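Local coordinates for protein LipS lipolytic enzyme (Unidentified, PDB 4FBL) that hydrolyses ester bonds of lipids as a thermostable lipase of the alpha/beta-hydrolase fold, probably through a serine nucleophile, at residues T80-H89 / W104-L115; A154-L165 / I200-E211. All coordinates share one frame; numbering follows the deposited sequence.

Interaction 1 (T80-H89 / W104-L115)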
# COMPACT_ATOMS: atom_id res chain seq x y z
N THR C 80 -24.92 -2.56 -21.56
CA THR C 80 -23.95 -1.45 -21.76
C THR C 80 -22.60 -1.88 -21.09
O THR C 80 -22.64 -2.55 -20.03
CB THR C 80 -24.51 -0.16 -21.16
OG1 THR C 80 -25.73 0.19 -21.85
CG2 THR C 80 -23.55 1.04 -21.26
N VAL C 81 -21.47 -1.62 -21.78
CA VAL C 81 -20.13 -2.14 -21.44
C VAL C 81 -19.11 -1.01 -21.52
O VAL C 81 -19.07 -0.29 -22.55
CB VAL C 81 -19.64 -3.34 -22.32
CG1 VAL C 81 -18.28 -3.86 -21.79
CG2 VAL C 81 -20.63 -4.56 -22.26
N ALA C 82 -18.35 -0.79 -20.44
CA ALA C 82 -17.14 0.10 -20.48
C ALA C 82 -15.94 -0.75 -20.09
O ALA C 82 -15.88 -1.24 -18.93
CB ALA C 82 -17.27 1.30 -19.51
N THR C 83 -14.97 -0.89 -21.03
CA THR C 83 -13.75 -1.61 -20.81
C THR C 83 -12.65 -0.58 -21.06
O THR C 83 -12.17 -0.47 -22.17
CB THR C 83 -13.57 -2.77 -21.79
OG1 THR C 83 -14.76 -3.52 -21.71
CG2 THR C 83 -12.38 -3.68 -21.35
N PRO C 84 -12.25 0.19 -20.03
CA PRO C 84 -11.30 1.30 -20.28
C PRO C 84 -9.87 0.86 -20.50
O PRO C 84 -9.45 -0.18 -19.99
CB PRO C 84 -11.33 2.11 -18.93
CG PRO C 84 -11.84 1.10 -17.90
CD PRO C 84 -12.81 0.20 -18.68
N ARG C 85 -9.10 1.75 -21.12
CA ARG C 85 -7.67 1.56 -21.29
C ARG C 85 -7.06 2.38 -20.12
O ARG C 85 -7.17 3.60 -20.09
CB ARG C 85 -7.17 2.11 -22.64
CG ARG C 85 -5.67 1.79 -22.87
CD ARG C 85 -5.19 2.37 -24.28
NE ARG C 85 -5.54 3.78 -24.40
CZ ARG C 85 -4.86 4.78 -23.86
NH1 ARG C 85 -3.80 4.58 -23.06
NH2 ARG C 85 -5.26 5.99 -24.12
N LEU C 86 -6.41 1.70 -19.16
CA LEU C 86 -5.84 2.53 -18.03
C LEU C 86 -4.76 3.49 -18.50
O LEU C 86 -4.07 3.22 -19.49
CB LEU C 86 -5.31 1.65 -16.92
CG LEU C 86 -6.40 0.76 -16.34
CD1 LEU C 86 -5.85 -0.23 -15.25
CD2 LEU C 86 -7.65 1.58 -15.84
N THR C 87 -4.62 4.63 -17.83
CA THR C 87 -3.57 5.59 -18.10
C THR C 87 -2.18 4.93 -18.23
O THR C 87 -1.80 4.10 -17.39
CB THR C 87 -3.53 6.64 -16.94
OG1 THR C 87 -4.88 7.16 -16.76
CG2 THR C 87 -2.46 7.83 -17.23
N GLY C 88 -1.42 5.31 -19.26
CA GLY C 88 -0.10 4.74 -19.40
C GLY C 88 -0.02 3.34 -19.93
O GLY C 88 1.11 2.81 -20.11
N HIS C 89 -1.20 2.70 -20.18
CA HIS C 89 -1.23 1.31 -20.71
C HIS C 89 -1.60 1.24 -22.22
O HIS C 89 -2.32 2.16 -22.77
CB HIS C 89 -2.17 0.38 -19.91
CG HIS C 89 -1.78 0.23 -18.49
ND1 HIS C 89 -1.33 -0.96 -17.96
CD2 HIS C 89 -1.66 1.15 -17.51
CE1 HIS C 89 -1.01 -0.78 -16.69
NE2 HIS C 89 -1.22 0.48 -16.39
N TRP C 104 -5.24 5.75 -12.02
CA TRP C 104 -6.02 4.57 -12.33
C TRP C 104 -7.35 4.54 -11.62
O TRP C 104 -8.34 4.01 -12.14
CB TRP C 104 -5.25 3.24 -12.08
CG TRP C 104 -3.95 3.23 -12.90
CD1 TRP C 104 -3.75 3.84 -14.11
CD2 TRP C 104 -2.67 2.70 -12.50
NE1 TRP C 104 -2.43 3.70 -14.53
CE2 TRP C 104 -1.74 3.01 -13.56
CE3 TRP C 104 -2.21 2.05 -11.34
CZ2 TRP C 104 -0.39 2.65 -13.51
CZ3 TRP C 104 -0.82 1.66 -11.27
CH2 TRP C 104 0.05 1.94 -12.38
N THR C 105 -7.40 5.05 -10.41
CA THR C 105 -8.68 5.10 -9.71
C THR C 105 -9.56 6.18 -10.39
O THR C 105 -10.81 6.04 -10.46
CB THR C 105 -8.51 5.39 -8.19
OG1 THR C 105 -7.57 6.47 -7.95
CG2 THR C 105 -8.09 4.14 -7.45
N ALA C 106 -8.95 7.28 -10.84
CA ALA C 106 -9.71 8.27 -11.61
C ALA C 106 -10.22 7.67 -12.93
O ALA C 106 -11.34 8.06 -13.40
CB ALA C 106 -8.91 9.62 -11.87
N ASP C 107 -9.48 6.73 -13.53
CA ASP C 107 -9.99 6.11 -14.75
C ASP C 107 -11.26 5.30 -14.44
O ASP C 107 -12.21 5.30 -15.25
CB ASP C 107 -9.00 5.17 -15.43
CG ASP C 107 -7.75 5.91 -15.97
OD1 ASP C 107 -7.88 7.00 -16.53
OD2 ASP C 107 -6.64 5.40 -15.78
N ILE C 108 -11.25 4.58 -13.33
CA ILE C 108 -12.41 3.76 -12.90
C ILE C 108 -13.60 4.66 -12.55
O ILE C 108 -14.70 4.36 -12.96
CB ILE C 108 -12.06 2.97 -11.72
CG1 ILE C 108 -10.88 2.03 -12.09
CG2 ILE C 108 -13.29 2.16 -11.19
CD1 ILE C 108 -11.05 1.07 -13.43
N VAL C 109 -13.35 5.80 -11.89
CA VAL C 109 -14.36 6.79 -11.61
C VAL C 109 -14.98 7.35 -12.91
O VAL C 109 -16.17 7.38 -13.01
CB VAL C 109 -13.79 7.94 -10.73
CG1 VAL C 109 -14.86 8.99 -10.57
CG2 VAL C 109 -13.54 7.36 -9.32
N ALA C 110 -14.19 7.75 -13.91
CA ALA C 110 -14.77 8.23 -15.17
C ALA C 110 -15.56 7.12 -15.92
O ALA C 110 -16.55 7.43 -16.57
CB ALA C 110 -13.66 8.77 -16.13
N ALA C 111 -15.11 5.88 -15.89
CA ALA C 111 -15.89 4.78 -16.55
C ALA C 111 -17.24 4.58 -15.79
O ALA C 111 -18.33 4.28 -16.38
CB ALA C 111 -15.05 3.42 -16.57
N MET C 112 -17.18 4.74 -14.47
CA MET C 112 -18.41 4.64 -13.63
C MET C 112 -19.31 5.78 -14.00
O MET C 112 -20.50 5.60 -14.11
CB MET C 112 -18.14 4.83 -12.13
CG MET C 112 -17.64 3.57 -11.48
SD MET C 112 -17.18 3.81 -9.75
CE MET C 112 -18.80 4.34 -9.09
N ARG C 113 -18.77 6.98 -14.20
CA ARG C 113 -19.63 8.11 -14.58
C ARG C 113 -20.25 7.91 -15.98
O ARG C 113 -21.40 8.28 -16.20
CB ARG C 113 -18.87 9.44 -14.48
CG ARG C 113 -18.56 9.69 -12.96
CD ARG C 113 -17.64 10.86 -12.70
NE ARG C 113 -17.61 11.20 -11.27
CZ ARG C 113 -16.72 12.01 -10.69
NH1 ARG C 113 -15.74 12.56 -11.41
NH2 ARG C 113 -16.80 12.25 -9.37
N TRP C 114 -19.50 7.31 -16.90
CA TRP C 114 -19.97 7.08 -18.28
C TRP C 114 -21.13 6.06 -18.25
O TRP C 114 -22.16 6.25 -18.96
CB TRP C 114 -18.80 6.59 -19.14
CG TRP C 114 -19.12 6.30 -20.58
CD1 TRP C 114 -18.96 7.15 -21.64
CD2 TRP C 114 -19.61 5.04 -21.14
NE1 TRP C 114 -19.34 6.51 -22.82
CE2 TRP C 114 -19.75 5.23 -22.54
CE3 TRP C 114 -19.99 3.79 -20.57
CZ2 TRP C 114 -20.19 4.19 -23.41
CZ3 TRP C 114 -20.47 2.75 -21.43
CH2 TRP C 114 -20.57 2.96 -22.84
N LEU C 115 -20.98 5.03 -17.41
CA LEU C 115 -22.01 4.00 -17.26
C LEU C 115 -23.24 4.58 -16.59
O LEU C 115 -24.30 4.26 -16.99
CB LEU C 115 -21.51 2.81 -16.44
CG LEU C 115 -20.51 1.92 -17.07
CD1 LEU C 115 -19.95 0.91 -16.08
CD2 LEU C 115 -21.01 1.16 -18.29

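Interaction 2 (A154-L165 / I200-E211)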
# COMPACT_ATOMS: atom_id res chain seq x y z
N ALA C 154 -5.43 -8.76 -7.29
CA ALA C 154 -4.06 -8.59 -6.77
C ALA C 154 -4.06 -7.66 -5.51
O ALA C 154 -3.62 -6.50 -5.53
CB ALA C 154 -3.18 -8.00 -7.87
N LEU C 155 -4.65 -8.15 -4.45
CA LEU C 155 -4.66 -7.37 -3.13
C LEU C 155 -3.30 -7.49 -2.40
O LEU C 155 -2.77 -6.47 -1.89
CB LEU C 155 -5.78 -7.83 -2.26
CG LEU C 155 -7.13 -7.10 -2.42
CD1 LEU C 155 -7.77 -7.26 -3.77
CD2 LEU C 155 -8.08 -7.75 -1.43
N ARG C 156 -2.74 -8.71 -2.39
CA ARG C 156 -1.45 -9.04 -1.70
C ARG C 156 -0.54 -9.79 -2.65
O ARG C 156 -0.84 -10.95 -2.98
CB ARG C 156 -1.75 -9.88 -0.47
CG ARG C 156 -2.58 -9.17 0.58
CD ARG C 156 -2.72 -10.13 1.90
NE ARG C 156 -1.93 -9.61 3.01
CZ ARG C 156 -0.66 -9.93 3.29
NH1 ARG C 156 0.01 -10.83 2.57
NH2 ARG C 156 -0.05 -9.36 4.31
N MET C 157 0.52 -9.15 -3.15
CA MET C 157 1.47 -9.82 -4.04
C MET C 157 2.39 -10.76 -3.25
O MET C 157 2.90 -11.74 -3.78
CB MET C 157 2.30 -8.86 -4.82
CG MET C 157 1.52 -7.88 -5.78
SD MET C 157 0.53 -8.86 -6.97
CE MET C 157 1.85 -9.35 -8.09
N GLU C 158 2.66 -10.42 -2.00
CA GLU C 158 3.46 -11.25 -1.09
C GLU C 158 4.80 -11.60 -1.68
O GLU C 158 5.15 -12.75 -1.66
CB GLU C 158 2.71 -12.55 -0.72
CG GLU C 158 2.09 -12.43 0.65
CD GLU C 158 0.84 -13.23 0.77
OE1 GLU C 158 0.73 -14.24 0.01
OE2 GLU C 158 -0.01 -12.87 1.66
N SER C 159 5.46 -10.62 -2.27
CA SER C 159 6.73 -10.75 -2.92
C SER C 159 7.80 -9.70 -2.39
O SER C 159 7.82 -8.52 -2.73
CB SER C 159 6.51 -10.62 -4.41
OG SER C 159 7.76 -10.37 -4.99
N PRO C 160 8.70 -10.15 -1.51
CA PRO C 160 9.79 -9.25 -1.03
C PRO C 160 10.59 -8.63 -2.16
O PRO C 160 10.92 -7.44 -2.10
CB PRO C 160 10.66 -10.18 -0.16
CG PRO C 160 9.59 -11.22 0.46
CD PRO C 160 8.65 -11.46 -0.79
N ASP C 161 10.83 -9.36 -3.24
CA ASP C 161 11.61 -8.83 -4.36
C ASP C 161 10.85 -7.66 -5.00
O ASP C 161 11.43 -6.67 -5.40
CB ASP C 161 11.76 -9.91 -5.45
CG ASP C 161 12.84 -10.99 -5.12
OD1 ASP C 161 13.50 -10.99 -4.04
OD2 ASP C 161 12.99 -11.89 -5.99
N LEU C 162 9.54 -7.84 -5.20
CA LEU C 162 8.77 -6.71 -5.79
C LEU C 162 8.81 -5.47 -4.86
O LEU C 162 9.09 -4.36 -5.29
CB LEU C 162 7.30 -7.16 -5.91
CG LEU C 162 6.44 -6.28 -6.73
CD1 LEU C 162 6.69 -6.45 -8.23
CD2 LEU C 162 5.02 -6.64 -6.27
N ALA C 163 8.52 -5.71 -3.57
CA ALA C 163 8.46 -4.63 -2.55
C ALA C 163 9.83 -3.89 -2.53
O ALA C 163 9.89 -2.67 -2.36
CB ALA C 163 8.09 -5.26 -1.21
N ALA C 164 10.94 -4.62 -2.78
CA ALA C 164 12.28 -3.97 -2.83
C ALA C 164 12.56 -3.16 -4.05
O ALA C 164 13.57 -2.42 -4.09
CB ALA C 164 13.47 -5.02 -2.64
N LEU C 165 11.66 -3.24 -5.05
CA LEU C 165 11.72 -2.33 -6.19
C LEU C 165 10.85 -1.07 -5.99
O LEU C 165 11.04 -0.06 -6.72
CB LEU C 165 11.30 -3.07 -7.47
CG LEU C 165 12.29 -4.23 -7.81
CD1 LEU C 165 11.62 -5.35 -8.67
CD2 LEU C 165 13.58 -3.65 -8.42
N ILE C 200 5.65 0.31 -10.02
CA ILE C 200 5.41 -0.79 -9.00
C ILE C 200 4.78 -0.35 -7.62
O ILE C 200 3.92 -1.05 -7.04
CB ILE C 200 6.72 -1.62 -8.70
CG1 ILE C 200 7.20 -2.35 -10.04
CG2 ILE C 200 6.55 -2.50 -7.46
CD1 ILE C 200 8.54 -3.16 -9.93
N LYS C 201 5.19 0.82 -7.16
CA LYS C 201 4.68 1.32 -5.86
C LYS C 201 3.09 1.48 -5.90
O LYS C 201 2.37 1.08 -4.96
CB LYS C 201 5.40 2.62 -5.47
CG LYS C 201 5.03 3.83 -6.26
CD LYS C 201 5.80 5.12 -5.90
CE LYS C 201 7.30 5.03 -6.26
NZ LYS C 201 7.58 5.20 -7.75
N HIS C 202 2.59 1.92 -7.05
CA HIS C 202 1.14 2.06 -7.31
C HIS C 202 0.39 0.77 -7.37
O HIS C 202 -0.78 0.73 -6.92
CB HIS C 202 1.03 2.87 -8.59
CG HIS C 202 1.65 4.21 -8.39
ND1 HIS C 202 2.75 4.68 -9.09
CD2 HIS C 202 1.30 5.19 -7.52
CE1 HIS C 202 3.07 5.89 -8.65
NE2 HIS C 202 2.18 6.23 -7.71
N LEU C 203 0.98 -0.30 -7.91
CA LEU C 203 0.33 -1.58 -7.81
C LEU C 203 0.10 -1.97 -6.38
O LEU C 203 -0.99 -2.50 -6.00
CB LEU C 203 1.13 -2.67 -8.53
CG LEU C 203 0.77 -4.16 -8.37
CD1 LEU C 203 -0.58 -4.57 -8.87
CD2 LEU C 203 1.83 -5.15 -9.02
N ILE C 204 1.12 -1.83 -5.55
CA ILE C 204 1.03 -2.31 -4.14
C ILE C 204 0.00 -1.41 -3.37
O ILE C 204 -0.77 -1.93 -2.56
CB ILE C 204 2.47 -2.22 -3.45
CG1 ILE C 204 3.36 -3.41 -3.90
CG2 ILE C 204 2.32 -2.34 -1.95
CD1 ILE C 204 4.89 -3.20 -3.77
N THR C 205 -0.01 -0.12 -3.67
CA THR C 205 -0.89 0.85 -3.00
C THR C 205 -2.38 0.43 -3.23
O THR C 205 -3.20 0.26 -2.27
CB THR C 205 -0.70 2.33 -3.52
OG1 THR C 205 0.62 2.83 -3.19
CG2 THR C 205 -1.75 3.27 -2.84
N ILE C 206 -2.72 0.20 -4.52
CA ILE C 206 -4.08 -0.20 -4.85
C ILE C 206 -4.44 -1.47 -4.13
O ILE C 206 -5.56 -1.57 -3.60
CB ILE C 206 -4.32 -0.47 -6.40
CG1 ILE C 206 -4.09 0.76 -7.24
CG2 ILE C 206 -5.79 -1.01 -6.61
CD1 ILE C 206 -5.09 1.74 -6.91
N GLY C 207 -3.53 -2.47 -4.15
CA GLY C 207 -3.87 -3.68 -3.47
C GLY C 207 -4.12 -3.47 -1.97
O GLY C 207 -5.07 -4.04 -1.35
N ALA C 208 -3.26 -2.68 -1.34
CA ALA C 208 -3.47 -2.42 0.12
C ALA C 208 -4.77 -1.61 0.48
O ALA C 208 -5.44 -1.90 1.48
CB ALA C 208 -2.25 -1.71 0.67
N VAL C 209 -5.09 -0.60 -0.32
CA VAL C 209 -6.28 0.20 -0.08
C VAL C 209 -7.49 -0.73 -0.22
O VAL C 209 -8.38 -0.76 0.65
CB VAL C 209 -6.37 1.45 -0.96
CG1 VAL C 209 -7.82 2.10 -0.85
CG2 VAL C 209 -5.24 2.46 -0.53
N ALA C 210 -7.50 -1.58 -1.26
CA ALA C 210 -8.62 -2.54 -1.45
C ALA C 210 -8.77 -3.48 -0.34
O ALA C 210 -9.95 -3.75 0.11
CB ALA C 210 -8.46 -3.38 -2.80
N GLU C 211 -7.63 -4.10 0.05
CA GLU C 211 -7.69 -4.96 1.20
C GLU C 211 -8.31 -4.27 2.45
O GLU C 211 -9.09 -4.88 3.19
CB GLU C 211 -6.29 -5.48 1.58
CG GLU C 211 -6.48 -6.62 2.65
CD GLU C 211 -5.10 -7.28 3.11
OE1 GLU C 211 -4.07 -7.04 2.51
OE2 GLU C 211 -5.07 -8.07 4.06
O HOH W 1 -1.20 -5.31 -5.06
O HOH W 2 -3.49 -4.13 -7.14
O HOH W 3 -2.77 -5.70 0.89

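Interaction 1 (T80-H89 / W104-L115)
Thr87 and Asp107 meet nearly at a right angle, and one carboxylate oxygen takes both bonds. Thr87 OG1 gives its proton to Asp107 OD2 at 2.7 Å, on the syn lone pair, while Thr87 N reaches the same OD2 at 3.0 Å from above the carboxylate plane, almost straight at 173°. With CG beside the backbone N (chi1 -65°), the Asp107 carboxylate is held out toward the loop. One helical turn earlier, the Trp104 indole lies edge-on to the turn: NE1 donates to Thr87 O at 3.0 Å, close to the ring plane. His89 turns its edge to the indole face in an offset edge-to-face pair, planes 74° apart, with NE2 3.7 Å from Trp104 CZ2; its ND1 is bonded to Gly62 O, but buried NE2 has no modelled polar partner. Leu86 packs CB near Trp104 CD1 and lays CD2 against Asp107 CB (3.9 Å). Along strand 80-83, Ala82 CB packs against Trp114 CE3 (3.8 Å) and Leu115 CD2, and Thr80 CG2 touches Trp114 CZ3 at 3.5 Å. An asparagine for Asp107 would probably grip Thr87 less firmly, its neutral amide replacing a charged carboxylate and able to turn its NH2 toward both donors. Polar bonds thus fix the type II turn Leu86-His89 on the helix, whereas strand 80-83 rests on it through apolar groups, as helices cover the sheet in alpha/beta hydrolases.

Interaction 2 (A154-L165 / I200-E211)
Leu155 crosses helix 200-211 at Gly207, where the two CA atoms come within 3.8 Å. Its carbonyl O lies 3.4 Å from Gly207 CA in a CH...O contact; a side chain at Gly207 would run into the carbonyls of Ala154 and Leu155. Beyond it, Leu155 CG rests on Ala210 CB (4.0 Å). Arg156 bends at chi3 (108°) and brings NE to 3.4 Å from Glu211 OE1 in a salt bridge, the guanidinium and carboxylate planes 76° apart. A water bridges OE1 of Glu211, extended beyond CG, to Leu155 O. Further along, Ile200 CD1 meets Leu165 CB at 3.7 Å and its CG2 lies 3.9 Å from Leu162 CG, while Met157 CG approaches Leu203 CD2. Ser159 N-caps helix 160-165, its OG accepting from Leu162 N at 3.1 Å, which ties the first turn to Ser159. Arg156 and Glu211 also form reciprocal salt bridges with Glu211 and Arg156 of the second subunit, so the charged end belongs to the dimer interface. Leu155 additionally packs on helices 129-140 and 235-243, and Ala154 is backbone-bonded to Ser128, which lines the spermidine pocket; the segment thus runs from the end of strand 147-151 near that pocket, across helix 200-213, into helix 160-166.

The centres of interactions 1 and 2 lie about 21 Å apart, and the contacts follow one another along the chain, the first closing before the second opens. Interaction 1 joins strand 80-83 of the main sheet and the loop after it to helix 101-118; interaction 2 joins the segment following strand 147-151 to helix 200-213. The two helices touch directly, Trp104 CZ3 packing 3.5 Å from His202 CB and Thr105 CG2 against Ile206 CD1. Bound spermidine lies about 7 Å from the His89 side chain and about 6 Å from that of Ala154, so both contacts lie near the pocket that holds the probable nucleophile Ser128. Both also reach the second subunit.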